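Local coordinates for SIR4-interacting protein SIF2 (Saccharomyces cerevisiae, PDB 1R5M) that acts as a transcriptional corepressor within the Set3 complex, antagonises telomeric silencing and may recruit SIR4 to non-telomeric sites, at residues L56-L61 / G406-V411; S68-A73 / T112-S117; L261-S266 / L271-G276. All blocks are in the same frame, centred on the assembly; numbering follows the deposited sequence.

Overall arrangement
The eight WD repeats of this chain close into a ring, and the three contacts sample its two kinds of junction. Contact 1 joins the first repeat to the eighth across 344 intervening residues; contact 2 joins the first to the second. Their centres lie about 14 Å apart and they touch, because strands 60-65 and 69-77 are neighbours in one four-stranded sheet: L61 O and A73 N, 2.8 Å apart, probably form a hydrogen bond there. Contact 3, within the fifth repeat, follows contact 2, and both are nested inside the loop closed by contact 1. It sits across the ring, about 28 Å from each of the others between centres. Packing between blades and pairing within them build the propeller.

Contact 1: residues L56-L61 / G406-V411; sequences LDESIL and GNKISV
The carboxylate of E58 and the side-chain amide of N407 meet with their planes 43° apart. N407 ND2 donates to E58 OE2 over 3.2 Å in a nearly straight bond (172°); the carboxylate oxygen lies almost in the amide plane, at its edge, while the nitrogen sits above the carboxylate plane. At N407, chi1 of 53° swings the amide round so that ND2 reaches E58 OE2, and the two side chains cross at about a right angle. The other end of the amide is held too: K408 NZ comes down on N407 OD1 from above the carbonyl plane, 3.1 Å away, and N403 supplies a further donor. The amide is thus gripped at both heteroatoms, which should fix its rotation. K408 NZ is 4.3 Å from E58 OE2, too far for a salt bridge but close enough that the opposite charges probably attract.

E58 belongs to a type I turn from D57 to I60, in which D57 OD1 accepts from the backbone N of S59, an Asx turn, and from S59 OG. Deeper in, L61 CD2 packs 3.7 Å from S410 OG, a hydroxyl hydrogen-bonded to that of S51. Side chains make the contact, with no backbone-to-backbone bond between the segments, though E58 O accepts from N403 ND2 nearby; it joins the first and eighth WD repeats, adjacent blades of a closed beta propeller.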
# COMPACT_ATOMS: atom_id res chain seq x y z
N LEU A 56 -7.02 8.86 -10.60
CA LEU A 56 -7.72 10.03 -11.14
C LEU A 56 -9.18 9.81 -11.54
O LEU A 56 -9.91 10.77 -11.76
CB LEU A 56 -6.94 10.60 -12.32
CG LEU A 56 -5.56 11.14 -11.95
CD1 LEU A 56 -4.84 11.63 -13.19
CD2 LEU A 56 -5.71 12.28 -10.94
N ASP A 57 -9.60 8.55 -11.62
CA ASP A 57 -10.98 8.24 -11.99
C ASP A 57 -11.64 7.51 -10.83
O ASP A 57 -11.34 6.34 -10.57
CB ASP A 57 -11.01 7.36 -13.24
CG ASP A 57 -12.40 7.25 -13.84
OD1 ASP A 57 -13.38 7.17 -13.07
OD2 ASP A 57 -12.51 7.23 -15.09
N GLU A 58 -12.55 8.19 -10.14
CA GLU A 58 -13.22 7.60 -8.98
C GLU A 58 -14.05 6.36 -9.25
O GLU A 58 -14.43 5.65 -8.31
CB GLU A 58 -14.10 8.65 -8.29
CG GLU A 58 -15.43 8.91 -8.97
CD GLU A 58 -16.34 9.79 -8.13
OE1 GLU A 58 -16.18 11.03 -8.17
OE2 GLU A 58 -17.20 9.24 -7.42
N SER A 59 -14.34 6.08 -10.52
CA SER A 59 -15.17 4.93 -10.87
C SER A 59 -14.42 3.68 -11.31
O SER A 59 -15.03 2.62 -11.49
CB SER A 59 -16.15 5.31 -11.98
OG SER A 59 -15.49 5.40 -13.23
N ILE A 60 -13.10 3.78 -11.48
CA ILE A 60 -12.32 2.65 -11.96
C ILE A 60 -11.52 1.92 -10.88
O ILE A 60 -10.73 2.51 -10.15
CB ILE A 60 -11.37 3.08 -13.09
CG1 ILE A 60 -12.18 3.65 -14.25
CG2 ILE A 60 -10.53 1.90 -13.56
CD1 ILE A 60 -11.35 4.14 -15.42
N LEU A 61 -11.74 0.61 -10.81
CA LEU A 61 -11.08 -0.26 -9.85
C LEU A 61 -10.31 -1.38 -10.55
O LEU A 61 -10.79 -1.95 -11.53
CB LEU A 61 -12.14 -0.89 -8.92
CG LEU A 61 -11.68 -1.96 -7.91
CD1 LEU A 61 -10.75 -1.33 -6.89
CD2 LEU A 61 -12.90 -2.57 -7.21
N GLY A 406 -12.89 9.16 -2.25
CA GLY A 406 -13.10 8.84 -0.85
C GLY A 406 -14.52 8.42 -0.49
O GLY A 406 -14.88 8.46 0.69
N ASN A 407 -15.32 8.03 -1.47
CA ASN A 407 -16.69 7.61 -1.19
C ASN A 407 -16.91 6.11 -1.37
O ASN A 407 -18.03 5.62 -1.25
CB ASN A 407 -17.70 8.39 -2.04
CG ASN A 407 -17.39 8.33 -3.53
OD1 ASN A 407 -16.98 7.30 -4.06
ND2 ASN A 407 -17.61 9.45 -4.22
N LYS A 408 -15.83 5.38 -1.66
CA LYS A 408 -15.91 3.94 -1.84
C LYS A 408 -14.63 3.26 -1.37
O LYS A 408 -13.54 3.80 -1.53
CB LYS A 408 -16.14 3.57 -3.31
CG LYS A 408 -17.46 4.07 -3.89
CD LYS A 408 -17.58 3.67 -5.35
CE LYS A 408 -18.88 4.20 -5.95
NZ LYS A 408 -18.97 5.68 -5.83
N ILE A 409 -14.79 2.08 -0.79
CA ILE A 409 -13.65 1.27 -0.35
C ILE A 409 -13.88 -0.14 -0.86
O ILE A 409 -14.99 -0.68 -0.77
CB ILE A 409 -13.51 1.24 1.20
CG1 ILE A 409 -13.02 2.60 1.70
CG2 ILE A 409 -12.52 0.14 1.62
CD1 ILE A 409 -12.85 2.68 3.21
N SER A 410 -12.83 -0.73 -1.42
CA SER A 410 -12.89 -2.10 -1.92
C SER A 410 -12.25 -2.97 -0.85
O SER A 410 -11.11 -2.74 -0.44
CB SER A 410 -12.11 -2.22 -3.23
OG SER A 410 -12.12 -3.56 -3.69
N VAL A 411 -13.00 -3.97 -0.40
CA VAL A 411 -12.56 -4.89 0.65
C VAL A 411 -12.25 -6.26 0.06
O VAL A 411 -13.10 -6.88 -0.59
CB VAL A 411 -13.66 -5.03 1.73
CG1 VAL A 411 -13.18 -5.92 2.85
CG2 VAL A 411 -14.06 -3.66 2.26

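Contact 2: residues S68-A73 / T112-S117; sequences SVARLA and TCLAWS. With SO4 (sulfate ion), chain B.
L72 and W116 both turn CG to the side opposite their carbonyl carbons, beside the backbone N (chi1 -64° and -72°), and from there the branch of one meets the ring of the other. L72 CD2 lies 3.9 Å from W116 CH2, at the six-membered end of the indole, approaching the ring obliquely. The far end of the ring is fixed separately, since W116 NE1 bonds to the backbone O of T52, while A62 also borders both side chains. Two residues earlier on each strand the contact repeats on a smaller scale: the methyl CB of A70 sits 4.0 Å from L114 CD2.

This apolar packing, with no hydrogen bond between the two segments, joins two successive blades of the WD40 propeller. Here the third strand of the first blade, 69-77, faces strand 111-116, which begins the sheet of the second. Where that second strand starts, T112 and C113 both face G126 in a classic beta bulge.

R71 points away from this interface. Its extended chain carries the guanidinium to a sulfate, probably from the crystallisation liquor, which it meets edge-on through two bonds: NH1 to O3 and NH2 to O4 of the ion, each 3.0 Å long. R71 NH1 also makes a salt bridge with E65, and N67 and R95 add further hydrogen bonds to the sulfate.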
# COMPACT_ATOMS: atom_id res chain seq x y z
N SER A 68 -4.39 -16.40 -11.91
CA SER A 68 -3.42 -15.74 -12.79
C SER A 68 -4.07 -14.67 -13.67
O SER A 68 -3.77 -14.55 -14.86
CB SER A 68 -2.75 -16.81 -13.67
OG SER A 68 -1.51 -16.36 -14.19
N VAL A 69 -4.96 -13.89 -13.07
CA VAL A 69 -5.66 -12.85 -13.81
C VAL A 69 -6.12 -11.72 -12.90
O VAL A 69 -6.42 -11.93 -11.72
CB VAL A 69 -6.90 -13.44 -14.54
CG1 VAL A 69 -7.93 -13.94 -13.52
CG2 VAL A 69 -7.53 -12.39 -15.45
N ALA A 70 -6.13 -10.51 -13.45
CA ALA A 70 -6.59 -9.32 -12.74
C ALA A 70 -7.64 -8.73 -13.66
O ALA A 70 -7.70 -9.07 -14.84
CB ALA A 70 -5.44 -8.33 -12.52
N ARG A 71 -8.47 -7.84 -13.14
CA ARG A 71 -9.49 -7.23 -13.96
C ARG A 71 -9.62 -5.74 -13.68
O ARG A 71 -9.33 -5.27 -12.58
CB ARG A 71 -10.85 -7.91 -13.73
CG ARG A 71 -11.02 -9.24 -14.46
CD ARG A 71 -12.41 -9.82 -14.26
NE ARG A 71 -12.73 -10.85 -15.25
CZ ARG A 71 -12.28 -12.10 -15.22
NH1 ARG A 71 -11.48 -12.51 -14.24
NH2 ARG A 71 -12.61 -12.95 -16.18
N LEU A 72 -10.02 -5.00 -14.70
CA LEU A 72 -10.25 -3.58 -14.57
C LEU A 72 -11.77 -3.48 -14.63
O LEU A 72 -12.39 -4.08 -15.51
CB LEU A 72 -9.61 -2.80 -15.72
CG LEU A 72 -8.08 -2.87 -15.79
CD1 LEU A 72 -7.58 -1.98 -16.93
CD2 LEU A 72 -7.48 -2.41 -14.47
N ALA A 73 -12.36 -2.75 -13.70
CA ALA A 73 -13.81 -2.62 -13.67
C ALA A 73 -14.24 -1.20 -13.38
O ALA A 73 -13.50 -0.41 -12.79
CB ALA A 73 -14.40 -3.56 -12.62
N THR A 112 -0.39 -10.97 -7.21
CA THR A 112 0.03 -10.55 -5.88
C THR A 112 0.28 -9.06 -5.70
O THR A 112 0.51 -8.59 -4.58
CB THR A 112 1.33 -11.27 -5.49
OG1 THR A 112 2.36 -10.91 -6.43
CG2 THR A 112 1.14 -12.78 -5.50
N CYS A 113 0.23 -8.31 -6.79
CA CYS A 113 0.50 -6.89 -6.71
C CYS A 113 -0.06 -6.14 -7.91
O CYS A 113 -0.03 -6.64 -9.03
CB CYS A 113 2.02 -6.68 -6.63
SG CYS A 113 2.61 -4.99 -6.33
N LEU A 114 -0.61 -4.95 -7.65
CA LEU A 114 -1.15 -4.09 -8.71
C LEU A 114 -0.73 -2.67 -8.37
O LEU A 114 -0.79 -2.26 -7.21
CB LEU A 114 -2.67 -4.16 -8.80
CG LEU A 114 -3.28 -5.54 -9.09
CD1 LEU A 114 -3.58 -6.24 -7.78
CD2 LEU A 114 -4.56 -5.38 -9.90
N ALA A 115 -0.30 -1.91 -9.38
CA ALA A 115 0.12 -0.54 -9.15
C ALA A 115 -0.15 0.37 -10.34
O ALA A 115 0.43 0.19 -11.41
CB ALA A 115 1.61 -0.50 -8.81
N TRP A 116 -1.04 1.34 -10.14
CA TRP A 116 -1.36 2.32 -11.18
C TRP A 116 -0.23 3.35 -11.24
O TRP A 116 0.42 3.64 -10.24
CB TRP A 116 -2.63 3.11 -10.84
CG TRP A 116 -3.91 2.38 -10.95
CD1 TRP A 116 -4.66 1.86 -9.93
CD2 TRP A 116 -4.65 2.14 -12.15
NE1 TRP A 116 -5.82 1.32 -10.42
CE2 TRP A 116 -5.84 1.48 -11.78
CE3 TRP A 116 -4.43 2.43 -13.50
CZ2 TRP A 116 -6.81 1.09 -12.72
CZ3 TRP A 116 -5.39 2.04 -14.44
CH2 TRP A 116 -6.56 1.38 -14.04
N SER A 117 -0.02 3.91 -12.43
CA SER A 117 0.97 4.96 -12.59
C SER A 117 0.30 6.19 -11.96
O SER A 117 -0.92 6.23 -11.81
CB SER A 117 1.26 5.21 -14.07
OG SER A 117 0.08 5.57 -14.76
S SO4 B . -11.30 -16.42 -15.08
O1 SO4 B . -9.94 -16.98 -15.01
O2 SO4 B . -12.29 -17.51 -14.96
O3 SO4 B . -11.50 -15.45 -13.99
O4 SO4 B . -11.50 -15.73 -16.37

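Contact 3: residues L261-S266 / L271-G276; sequences LLLSAS and LRIWHG
W274 and S264 are joined across the hairpin by a side-chain bond. With CG beside the backbone N (chi1 -46°), the indole of W274 reaches across to the neighbouring strand, where NE1 donates to S264 OG at 2.8 Å, in the ring plane and nearly straight (172°). S264 OG, set between its backbone N and carbonyl carbon, also bonds H246 NE2, giving the tryptophan, serine and histidine links of the WD40 tetrad. L262 CD2 touches the same ring 4.0 Å from W274 CD1. Backbone bonds couple L262 with W274 and S264 with R272, two hydrogen-bonded antiparallel pairs.

The other face is apolar. In I273, chi1 puts CG1 beside the backbone N, and the bend at chi2 (-63°) then brings CD1 within 3.7 Å of L263 CD1, while I273 CG2 receives L261 CD1 at 3.8 Å. Packing is tightest between A265 CB and L271 CD2, 3.5 Å apart.

Strands 250-256 and 283-285 flank the hairpin in its four-stranded blade: L263 bonds through its backbone to E254, and L271 to F285. Next to the apolar face lies the following blade, where L261 and L263 touch W297 of strand 292-298, and L263, L271 and I273 pack on V303 of strand 302-307.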
# COMPACT_ATOMS: atom_id res chain seq x y z
N LEU A 261 10.44 14.46 3.33
CA LEU A 261 10.81 13.53 4.38
C LEU A 261 10.34 12.12 4.05
O LEU A 261 9.30 11.94 3.42
CB LEU A 261 10.20 13.95 5.72
CG LEU A 261 10.63 15.31 6.28
CD1 LEU A 261 9.85 15.59 7.55
CD2 LEU A 261 12.13 15.31 6.56
N LEU A 262 11.12 11.14 4.48
CA LEU A 262 10.79 9.74 4.27
C LEU A 262 10.27 9.15 5.57
O LEU A 262 10.88 9.31 6.62
CB LEU A 262 12.04 8.96 3.85
CG LEU A 262 11.85 7.44 3.75
CD1 LEU A 262 10.94 7.11 2.57
CD2 LEU A 262 13.20 6.76 3.59
N LEU A 263 9.13 8.47 5.48
CA LEU A 263 8.54 7.80 6.63
C LEU A 263 8.83 6.31 6.47
O LEU A 263 8.61 5.75 5.39
CB LEU A 263 7.02 8.01 6.67
CG LEU A 263 6.21 7.01 7.50
CD1 LEU A 263 6.49 7.19 8.98
CD2 LEU A 263 4.73 7.21 7.22
N SER A 264 9.35 5.67 7.51
CA SER A 264 9.60 4.24 7.45
C SER A 264 8.96 3.57 8.66
O SER A 264 8.82 4.19 9.72
CB SER A 264 11.11 3.95 7.42
OG SER A 264 11.75 4.39 8.60
N ALA A 265 8.54 2.32 8.49
CA ALA A 265 7.96 1.55 9.59
C ALA A 265 8.69 0.22 9.58
O ALA A 265 9.16 -0.23 8.53
CB ALA A 265 6.47 1.34 9.37
N SER A 266 8.80 -0.40 10.74
CA SER A 266 9.53 -1.66 10.84
C SER A 266 8.87 -2.68 11.75
O SER A 266 7.99 -2.36 12.55
CB SER A 266 10.94 -1.37 11.34
OG SER A 266 11.63 -2.55 11.70
N LEU A 271 8.41 3.78 14.11
CA LEU A 271 8.34 4.56 12.89
C LEU A 271 9.53 5.49 12.96
O LEU A 271 9.90 5.94 14.04
CB LEU A 271 7.09 5.44 12.85
CG LEU A 271 5.71 4.82 12.79
CD1 LEU A 271 4.69 5.94 12.65
CD2 LEU A 271 5.62 3.86 11.61
N ARG A 272 10.14 5.76 11.82
CA ARG A 272 11.24 6.71 11.78
C ARG A 272 10.97 7.69 10.65
O ARG A 272 10.31 7.35 9.66
CB ARG A 272 12.59 5.99 11.59
CG ARG A 272 13.15 5.42 12.90
CD ARG A 272 14.48 4.70 12.69
NE ARG A 272 14.97 4.06 13.91
CZ ARG A 272 15.74 4.65 14.82
NH1 ARG A 272 16.12 5.91 14.67
NH2 ARG A 272 16.13 3.97 15.90
N ILE A 273 11.43 8.92 10.83
CA ILE A 273 11.26 9.98 9.84
C ILE A 273 12.68 10.36 9.44
O ILE A 273 13.52 10.64 10.31
CB ILE A 273 10.56 11.23 10.44
CG1 ILE A 273 9.19 10.84 11.02
CG2 ILE A 273 10.40 12.30 9.38
CD1 ILE A 273 8.20 10.30 10.00
N TRP A 274 12.97 10.37 8.14
CA TRP A 274 14.32 10.68 7.67
C TRP A 274 14.40 11.92 6.80
O TRP A 274 13.59 12.12 5.89
CB TRP A 274 14.90 9.51 6.88
CG TRP A 274 14.71 8.17 7.52
CD1 TRP A 274 13.58 7.40 7.49
CD2 TRP A 274 15.68 7.44 8.27
NE1 TRP A 274 13.79 6.24 8.18
CE2 TRP A 274 15.07 6.23 8.67
CE3 TRP A 274 17.01 7.68 8.64
CZ2 TRP A 274 15.74 5.26 9.42
CZ3 TRP A 274 17.68 6.71 9.40
CH2 TRP A 274 17.04 5.52 9.78
N HIS A 275 15.40 12.75 7.09
CA HIS A 275 15.64 13.98 6.34
C HIS A 275 16.96 13.86 5.57
O HIS A 275 17.03 14.21 4.39
CB HIS A 275 15.73 15.17 7.28
CG HIS A 275 16.46 16.34 6.70
ND1 HIS A 275 15.94 17.12 5.69
CD2 HIS A 275 17.69 16.85 6.97
CE1 HIS A 275 16.82 18.05 5.36
NE2 HIS A 275 17.88 17.91 6.13
N GLY A 276 17.99 13.38 6.25
CA GLY A 276 19.30 13.23 5.64
C GLY A 276 19.37 12.09 4.64
O GLY A 276 18.65 11.11 4.77